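Long-range contacts in putative isochorismatase (Burkholderia xenovorans, PDB 3OQP), which probably acts as a hydrolase of the isochorismatase family, on a substrate that has not been established: residues Leu112-Tyr117 and Leu135-Leu140; Leu169-Ala174 and Gly195-Ser200. All blocks are in the same frame, centred on the assembly; numbering follows the deposited sequence.

Interaction 1: residues Leu112-Tyr117 and Leu135-Leu140; sequences LTVTGY and LAVEFL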
ATOM      1  N   LEU A 112      13.378   9.015   3.825  1.00 10.26           N
ATOM      2  CA  LEU A 112      13.334   8.822   2.385  1.00  9.94           C
ATOM      3  C   LEU A 112      12.209   9.676   1.852  1.00  8.73           C
ATOM      4  O   LEU A 112      11.058   9.501   2.281  1.00  9.75           O
ATOM      5  CB  LEU A 112      13.070   7.359   2.052  1.00 10.68           C
ATOM      6  CG  LEU A 112      13.044   6.986   0.585  1.00 11.46           C
ATOM      7  CD1 LEU A 112      14.443   7.137  -0.102  1.00 12.65           C
ATOM      8  CD2 LEU A 112      12.491   5.556   0.418  1.00 15.02           C
ATOM      9  N   THR A 113      12.533  10.633   0.983  1.00  8.81           N
ATOM     10  CA  THR A 113      11.529  11.544   0.412  1.00  8.33           C
ATOM     11  C   THR A 113      11.161  11.009  -0.991  1.00  8.17           C
ATOM     12  O   THR A 113      11.996  10.898  -1.903  1.00  9.69           O
ATOM     13  CB  THR A 113      12.084  12.951   0.258  1.00 10.08           C
ATOM     14  OG1 THR A 113      12.607  13.397   1.526  1.00 10.52           O
ATOM     15  CG2 THR A 113      10.977  13.964  -0.184  1.00  9.04           C
ATOM     16  N   VAL A 114       9.882  10.660  -1.176  1.00  8.89           N
ATOM     17  CA  VAL A 114       9.399   9.962  -2.363  1.00  9.81           C
ATOM     18  C   VAL A 114       8.700  10.934  -3.314  1.00  8.21           C
ATOM     19  O   VAL A 114       7.784  11.707  -2.943  1.00  9.63           O
ATOM     20  CB  VAL A 114       8.433   8.857  -1.958  1.00  9.95           C
ATOM     21  CG1 VAL A 114       7.769   8.187  -3.176  1.00 13.15           C
ATOM     22  CG2 VAL A 114       9.196   7.825  -1.132  1.00 10.51           C
ATOM     23  N   THR A 115       9.121  10.857  -4.575  1.00  8.80           N
ATOM     24  CA  THR A 115       8.504  11.509  -5.709  1.00  8.78           C
ATOM     25  C   THR A 115       8.442  10.468  -6.861  1.00  8.47           C
ATOM     26  O   THR A 115       9.121   9.413  -6.832  1.00  8.95           O
ATOM     27  CB  THR A 115       9.317  12.747  -6.178  1.00  9.84           C
ATOM     28  OG1 THR A 115      10.606  12.317  -6.664  1.00 10.92           O
ATOM     29  CG2 THR A 115       9.410  13.782  -5.065  1.00 11.31           C
ATOM     30  N   GLY A 116       7.673  10.802  -7.852  1.00  8.90           N
ATOM     31  CA  GLY A 116       7.521   9.987  -9.023  1.00  8.40           C
ATOM     32  C   GLY A 116       6.235   9.168  -8.982  1.00  8.42           C
ATOM     33  O   GLY A 116       5.302   9.478  -8.249  1.00  9.90           O
ATOM     34  N   TYR A 117       6.187   8.178  -9.854  1.00  8.37           N
ATOM     35  CA  TYR A 117       4.963   7.498 -10.219  1.00 10.17           C
ATOM     36  C   TYR A 117       5.071   5.987 -10.098  1.00  8.58           C
ATOM     37  O   TYR A 117       6.138   5.414 -10.293  1.00  9.84           O
ATOM     38  CB  TYR A 117       4.633   7.806 -11.698  1.00 10.45           C
ATOM     39  CG  TYR A 117       4.671   9.287 -12.066  1.00  9.74           C
ATOM     40  CD1 TYR A 117       3.873  10.222 -11.437  1.00 10.20           C
ATOM     41  CD2 TYR A 117       5.585   9.746 -12.997  1.00 10.25           C
ATOM     42  CE1 TYR A 117       3.968  11.588 -11.787  1.00  9.79           C
ATOM     43  CE2 TYR A 117       5.657  11.082 -13.384  1.00 12.33           C
ATOM     44  CZ  TYR A 117       4.846  12.017 -12.760  1.00 11.70           C
ATOM     45  OH  TYR A 117       5.003  13.354 -13.122  1.00 11.56           O
ATOM     46  N   LEU A 135      12.866   3.291   8.344  1.00 12.90           N
ATOM     47  CA  LEU A 135      13.089   4.642   7.797  1.00 12.20           C
ATOM     48  C   LEU A 135      11.849   5.493   8.020  1.00 12.25           C
ATOM     49  O   LEU A 135      10.719   4.984   7.946  1.00 14.07           O
ATOM     50  CB  LEU A 135      13.356   4.555   6.299  1.00 13.00           C
ATOM     51  CG  LEU A 135      14.678   3.964   5.851  1.00 12.52           C
ATOM     52  CD1 LEU A 135      14.660   3.715   4.345  1.00 15.20           C
ATOM     53  CD2 LEU A 135      15.736   5.005   6.227  1.00 17.95           C
ATOM     54  N   ALA A 136      12.056   6.787   8.288  1.00 11.18           N
ATOM     55  CA  ALA A 136      10.981   7.758   8.156  1.00 11.52           C
ATOM     56  C   ALA A 136      10.781   8.009   6.679  1.00 10.27           C
ATOM     57  O   ALA A 136      11.745   7.881   5.901  1.00 11.13           O
ATOM     58  CB  ALA A 136      11.369   9.028   8.882  1.00 11.95           C
ATOM     59  N   VAL A 137       9.565   8.342   6.272  1.00 10.48           N
ATOM     60  CA  VAL A 137       9.266   8.534   4.873  1.00 10.49           C
ATOM     61  C   VAL A 137       8.506   9.844   4.715  1.00  9.92           C
ATOM     62  O   VAL A 137       7.683  10.224   5.585  1.00 10.19           O
ATOM     63  CB  VAL A 137       8.389   7.405   4.316  1.00 10.94           C
ATOM     64  CG1 VAL A 137       7.997   7.690   2.825  1.00 12.53           C
ATOM     65  CG2 VAL A 137       9.120   6.075   4.442  1.00 13.18           C
ATOM     66  N   GLU A 138       8.797  10.576   3.658  1.00  9.30           N
ATOM     67  CA  GLU A 138       8.058  11.754   3.235  1.00  9.46           C
ATOM     68  C   GLU A 138       7.519  11.473   1.831  1.00  8.36           C
ATOM     69  O   GLU A 138       8.138  10.752   1.018  1.00 10.23           O
ATOM     70  CB  GLU A 138       8.984  12.973   3.224  1.00  9.00           C
ATOM     71  CG  GLU A 138       9.525  13.266   4.624  1.00 10.68           C
ATOM     72  CD  GLU A 138      10.596  14.316   4.682  1.00  9.67           C
ATOM     73  OE1 GLU A 138      11.375  14.450   3.719  1.00 12.01           O
ATOM     74  OE2 GLU A 138      10.692  14.978   5.748  1.00 13.48           O
ATOM     75  N   PHE A 139       6.342  12.035   1.527  1.00  8.89           N
ATOM     76  CA  PHE A 139       5.673  11.833   0.212  1.00  9.72           C
ATOM     77  C   PHE A 139       5.220  13.182  -0.290  1.00  8.01           C
ATOM     78  O   PHE A 139       4.458  13.880   0.425  1.00  9.42           O
ATOM     79  CB  PHE A 139       4.478  10.890   0.394  1.00  8.75           C
ATOM     80  CG  PHE A 139       3.644  10.670  -0.834  1.00  8.59           C
ATOM     81  CD1 PHE A 139       4.038   9.796  -1.816  1.00  9.35           C
ATOM     82  CD2 PHE A 139       2.437  11.325  -0.989  1.00 10.12           C
ATOM     83  CE1 PHE A 139       3.230   9.609  -2.900  1.00 10.86           C
ATOM     84  CE2 PHE A 139       1.657  11.080  -2.142  1.00 11.07           C
ATOM     85  CZ  PHE A 139       2.078  10.264  -3.083  1.00 10.46           C
ATOM     86  N   LEU A 140       5.726  13.589  -1.456  1.00  8.75           N
ATOM     87  CA  LEU A 140       5.415  14.869  -2.031  1.00  9.63           C
ATOM     88  C   LEU A 140       4.167  14.737  -2.922  1.00  8.90           C
ATOM     89  O   LEU A 140       4.246  14.210  -4.052  1.00  9.28           O
ATOM     90  CB  LEU A 140       6.618  15.466  -2.766  1.00  9.09           C
ATOM     91  CG  LEU A 140       7.861  15.571  -1.880  1.00 10.12           C
ATOM     92  CD1 LEU A 140       8.984  16.357  -2.579  1.00 11.52           C
ATOM     93  CD2 LEU A 140       7.578  16.087  -0.453  1.00 11.99           C
TER
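Thr113 and Glu138, paired across two neighbouring parallel strands, show how a polar pair can be built into a buried sheet. Glu138 CB lies 4.0 Å from Thr113 OG1; from there the chain runs extended through CG (chi2 171°) to its carboxylate. OE1 accepts from Thr113 OG1 at 2.7 Å through its anti lone pair, while OE2 forms a salt bridge with Arg7. The arginine and the hydroxyl would be expected to favour the ionised form; Trp182 adds weak bonds to OE1 and the Thr113 hydroxyl. With OG1 directed at the glutamate, Thr113 CG2 lies anti to its backbone N and meets Leu140 CG at 3.9 Å. Leu140 also runs alongside Thr115, CD1 3.6 Å from Thr115 CG2, whereas the Thr115 hydroxyl turns to Ile10 O. On the other face, Val114 CG2 approaches Val137 CG1 at 4.1 Å and Val114 CG1 sits at the edge of the Phe139 ring, helix 124-132 packing against the valines. Four backbone bonds join the strands, the longest from Leu140 N to Val114 O at 3.2 Å and almost straight (177°). Strands 111-115 and 136-140, with helix 124-132 between them, form a beta-alpha-beta crossover unit of the isochorismatase alpha/beta fold.

Interaction 2: residues Leu169-Ala174 and Gly195-Ser200; sequences LQSRFA and GNIYAS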
ATOM      1  N   LEU A 169      -1.536   7.552   3.558  1.00  8.79           N
ATOM      2  CA  LEU A 169      -0.105   7.712   3.859  1.00  9.35           C
ATOM      3  C   LEU A 169       0.065   8.642   5.057  1.00  9.05           C
ATOM      4  O   LEU A 169       0.843   8.374   5.973  1.00  9.31           O
ATOM      5  CB  LEU A 169       0.639   8.245   2.676  1.00  9.07           C
ATOM      6  CG  LEU A 169       0.900   7.205   1.577  1.00  9.69           C
ATOM      7  CD1 LEU A 169       1.415   7.976   0.349  1.00 12.92           C
ATOM      8  CD2 LEU A 169       1.863   6.101   1.957  1.00 10.80           C
ATOM      9  N   GLN A 170      -0.617   9.777   5.028  1.00  9.08           N
ATOM     10  CA  GLN A 170      -0.515  10.764   6.128  1.00  9.47           C
ATOM     11  C   GLN A 170      -0.940  10.185   7.460  1.00  9.52           C
ATOM     12  O   GLN A 170      -0.416  10.586   8.512  1.00 10.65           O
ATOM     13  CB  GLN A 170      -1.249  12.046   5.777  1.00  9.49           C
ATOM     14  CG  GLN A 170      -1.184  13.113   6.831  1.00  9.27           C
ATOM     15  CD  GLN A 170       0.187  13.710   7.042  1.00 10.95           C
ATOM     16  OE1 GLN A 170       1.091  13.452   6.277  1.00 12.41           O
ATOM     17  NE2 GLN A 170       0.356  14.500   8.083  1.00 14.47           N
ATOM     18  N   SER A 171      -1.867   9.249   7.446  1.00  9.31           N
ATOM     19  CA  SER A 171      -2.389   8.657   8.699  1.00  9.41           C
ATOM     20  C   SER A 171      -1.388   7.762   9.400  1.00  9.52           C
ATOM     21  O   SER A 171      -1.605   7.503  10.602  1.00 11.77           O
ATOM     22  CB  SER A 171      -3.648   7.830   8.476  1.00  9.83           C
ATOM     23  OG  SER A 171      -3.325   6.603   7.796  1.00 11.06           O
ATOM     24  N   ARG A 172      -0.364   7.260   8.726  1.00 10.09           N
ATOM     25  CA  ARG A 172       0.465   6.255   9.326  1.00 10.87           C
ATOM     26  C   ARG A 172       1.854   6.091   8.725  1.00 10.22           C
ATOM     27  O   ARG A 172       2.781   5.760   9.466  1.00 12.70           O
ATOM     28  CB  ARG A 172      -0.296   4.915   9.236  1.00 10.98           C
ATOM     29  CG  ARG A 172       0.493   3.698   9.724  1.00 12.24           C
ATOM     30  CD  ARG A 172       0.709   3.823  11.251  1.00 12.42           C
ATOM     31  NE  ARG A 172       1.556   2.758  11.832  1.00 14.09           N
ATOM     32  CZ  ARG A 172       2.892   2.733  11.818  1.00 14.14           C
ATOM     33  NH1 ARG A 172       3.618   3.656  11.175  1.00 17.22           N
ATOM     34  NH2 ARG A 172       3.544   1.759  12.435  1.00 17.68           N
ATOM     35  N   PHE A 173       1.997   6.238   7.400  1.00  9.99           N
ATOM     36  CA  PHE A 173       3.198   5.788   6.751  1.00 10.43           C
ATOM     37  C   PHE A 173       4.226   6.870   6.410  1.00 10.30           C
ATOM     38  O   PHE A 173       5.410   6.570   6.315  1.00 12.59           O
ATOM     39  CB  PHE A 173       2.839   5.030   5.459  1.00 10.35           C
ATOM     40  CG  PHE A 173       2.012   3.796   5.700  1.00 11.25           C
ATOM     41  CD1 PHE A 173       2.633   2.631   5.997  1.00 12.13           C
ATOM     42  CD2 PHE A 173       0.617   3.815   5.737  1.00 11.32           C
ATOM     43  CE1 PHE A 173       1.907   1.487   6.284  1.00 12.25           C
ATOM     44  CE2 PHE A 173      -0.103   2.694   5.993  1.00 11.15           C
ATOM     45  CZ  PHE A 173       0.545   1.524   6.275  1.00 12.57           C
ATOM     46  N   ALA A 174       3.817   8.097   6.190  1.00 10.06           N
ATOM     47  CA  ALA A 174       4.695   9.120   5.657  1.00 10.40           C
ATOM     48  C   ALA A 174       4.214  10.474   6.094  1.00 10.21           C
ATOM     49  O   ALA A 174       3.010  10.664   6.443  1.00 13.78           O
ATOM     50  CB  ALA A 174       4.692   9.063   4.110  1.00 11.49           C
ATOM     51  N   GLY A 195       0.791  12.385  10.557  1.00 13.01           N
ATOM     52  CA  GLY A 195      -0.452  12.156  11.233  1.00 12.60           C
ATOM     53  C   GLY A 195      -0.474  10.815  11.940  1.00 12.12           C
ATOM     54  O   GLY A 195       0.534  10.082  12.022  1.00 13.41           O
ATOM     55  N   ASN A 196      -1.644  10.426  12.397  1.00 12.54           N
ATOM     56  CA  ASN A 196      -1.808   9.153  13.072  1.00 11.83           C
ATOM     57  C   ASN A 196      -3.231   8.673  12.901  1.00 10.43           C
ATOM     58  O   ASN A 196      -4.128   9.415  12.520  1.00 12.10           O
ATOM     59  CB  ASN A 196      -1.364   9.191  14.535  1.00 12.98           C
ATOM     60  CG  ASN A 196      -2.255  10.060  15.384  1.00 12.64           C
ATOM     61  OD1 ASN A 196      -3.283   9.589  15.871  1.00 13.78           O
ATOM     62  ND2 ASN A 196      -1.873  11.325  15.546  1.00 13.18           N
ATOM     63  N   ILE A 197      -3.443   7.381  13.073  1.00 10.53           N
ATOM     64  CA  ILE A 197      -4.716   6.757  12.716  1.00 10.37           C
ATOM     65  C   ILE A 197      -5.848   7.203  13.583  1.00 10.81           C
ATOM     66  O   ILE A 197      -6.932   7.491  13.083  1.00 11.49           O
ATOM     67  CB  ILE A 197      -4.537   5.207  12.783  1.00 10.53           C
ATOM     68  CG1 ILE A 197      -3.700   4.753  11.585  1.00 11.02           C
ATOM     69  CG2 ILE A 197      -5.863   4.448  12.730  1.00 11.76           C
ATOM     70  CD1 ILE A 197      -3.263   3.256  11.574  1.00 13.29           C
ATOM     71  N   TYR A 198      -5.581   7.285  14.892  1.00 10.92           N
ATOM     72  CA  TYR A 198      -6.632   7.729  15.812  0.50 11.28           C
ATOM     73  C   TYR A 198      -7.053   9.175  15.498  1.00 11.77           C
ATOM     74  O   TYR A 198      -8.250   9.402  15.326  1.00 12.72           O
ATOM     75  CB  TYR A 198      -6.239   7.477  17.267  0.50 10.58           C
ATOM     76  CG  TYR A 198      -7.309   7.762  18.330  0.50 10.67           C
ATOM     77  CD1 TYR A 198      -8.403   6.938  18.472  0.50 11.04           C
ATOM     78  CD2 TYR A 198      -7.238   8.892  19.192  0.50 11.46           C
ATOM     79  CE1 TYR A 198      -9.388   7.193  19.448  0.50 11.54           C
ATOM     80  CE2 TYR A 198      -8.201   9.134  20.168  0.50 14.30           C
ATOM     81  CZ  TYR A 198      -9.270   8.288  20.260  0.50 15.38           C
ATOM     82  OH  TYR A 198     -10.221   8.471  21.186  0.50 19.19           O
ATOM     83  N   ALA A 199      -6.117  10.122  15.365  1.00 11.38           N
ATOM     84  CA  ALA A 199      -6.484  11.512  15.036  1.00 13.03           C
ATOM     85  C   ALA A 199      -7.214  11.553  13.724  1.00 13.13           C
ATOM     86  O   ALA A 199      -8.150  12.267  13.526  1.00 14.17           O
ATOM     87  CB  ALA A 199      -5.227  12.369  14.954  1.00 13.98           C
ATOM     88  N   SER A 200      -6.753  10.773  12.742  1.00 12.36           N
ATOM     89  CA  SER A 200      -7.349  10.832  11.431  1.00 11.33           C
ATOM     90  C   SER A 200      -8.764  10.327  11.440  1.00 10.77           C
ATOM     91  O   SER A 200      -9.660  10.891  10.774  1.00 12.23           O
ATOM     92  CB  SER A 200      -6.549  10.000  10.417  1.00 10.98           C
ATOM     93  OG  SER A 200      -5.271  10.566  10.136  1.00 12.83           O
TER
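Ile197 and Arg172 make the apolar part of this contact, the isoleucine CD1 resting 4.0 Å from Arg172 CD on the aliphatic stem of the arginine. Arg172 bends at chi2 (67°), and its CG sits over the centre of the Phe173 ring, so the same stem packs against both side chains. Beside it, Ser171 CB lies 3.6 Å from Ser200 OG, and Ser171 O receives a CA-H...O contact from Asn196 CA at 3.0 Å. The polar link between the segments is modest: Gly195 N gives Gln170 O a weak, bent bond of 3.0 Å. What meets here is the wide pi-type turn at 169-173, in the last part of helix 158-173, and the start of the C-terminal helix 197-208, for which Asn196 is the N-cap. Its OD1 accepts from Ala199 N at 2.9 Å, the donor standing above the amide plane. The backbone O of Asn196 is gripped from opposite faces of its plane by Ser200 N and Ser200 OG, consistent with Ser200 being held beside Ser171. Further out, Gln170 OE1 accepts from Val176 N and NE2 donates to Ala193 O, and the Ser171 hydroxyl returns to Val168 O. Asn151 of the second subunit donates to Ser200 OG.

How the interactions relate
Interactions 1 and 2 come in series along the chain, with centres about 15 Å apart, the first about 5 Å and the second about 17 Å from the centre of the chain (centre to centre). Interaction 1 joins two inner strands of the six-stranded parallel sheet; interaction 2 joins two helical segments beyond it. They touch through residues 169-174: Leu169 and Ala174 pack on Phe139, and Ala174 and the backbone of Phe173 lie against Val137. Helix 124-132 is shared as well, its Ile127 meeting Val114 and Val137 of interaction 1 and Leu169 and Phe173 of interaction 2. A continuous run of packing therefore leads from the strand pair of interaction 1, whose two segments the second subunit does not touch, to the C-terminal helix at the subunit interface.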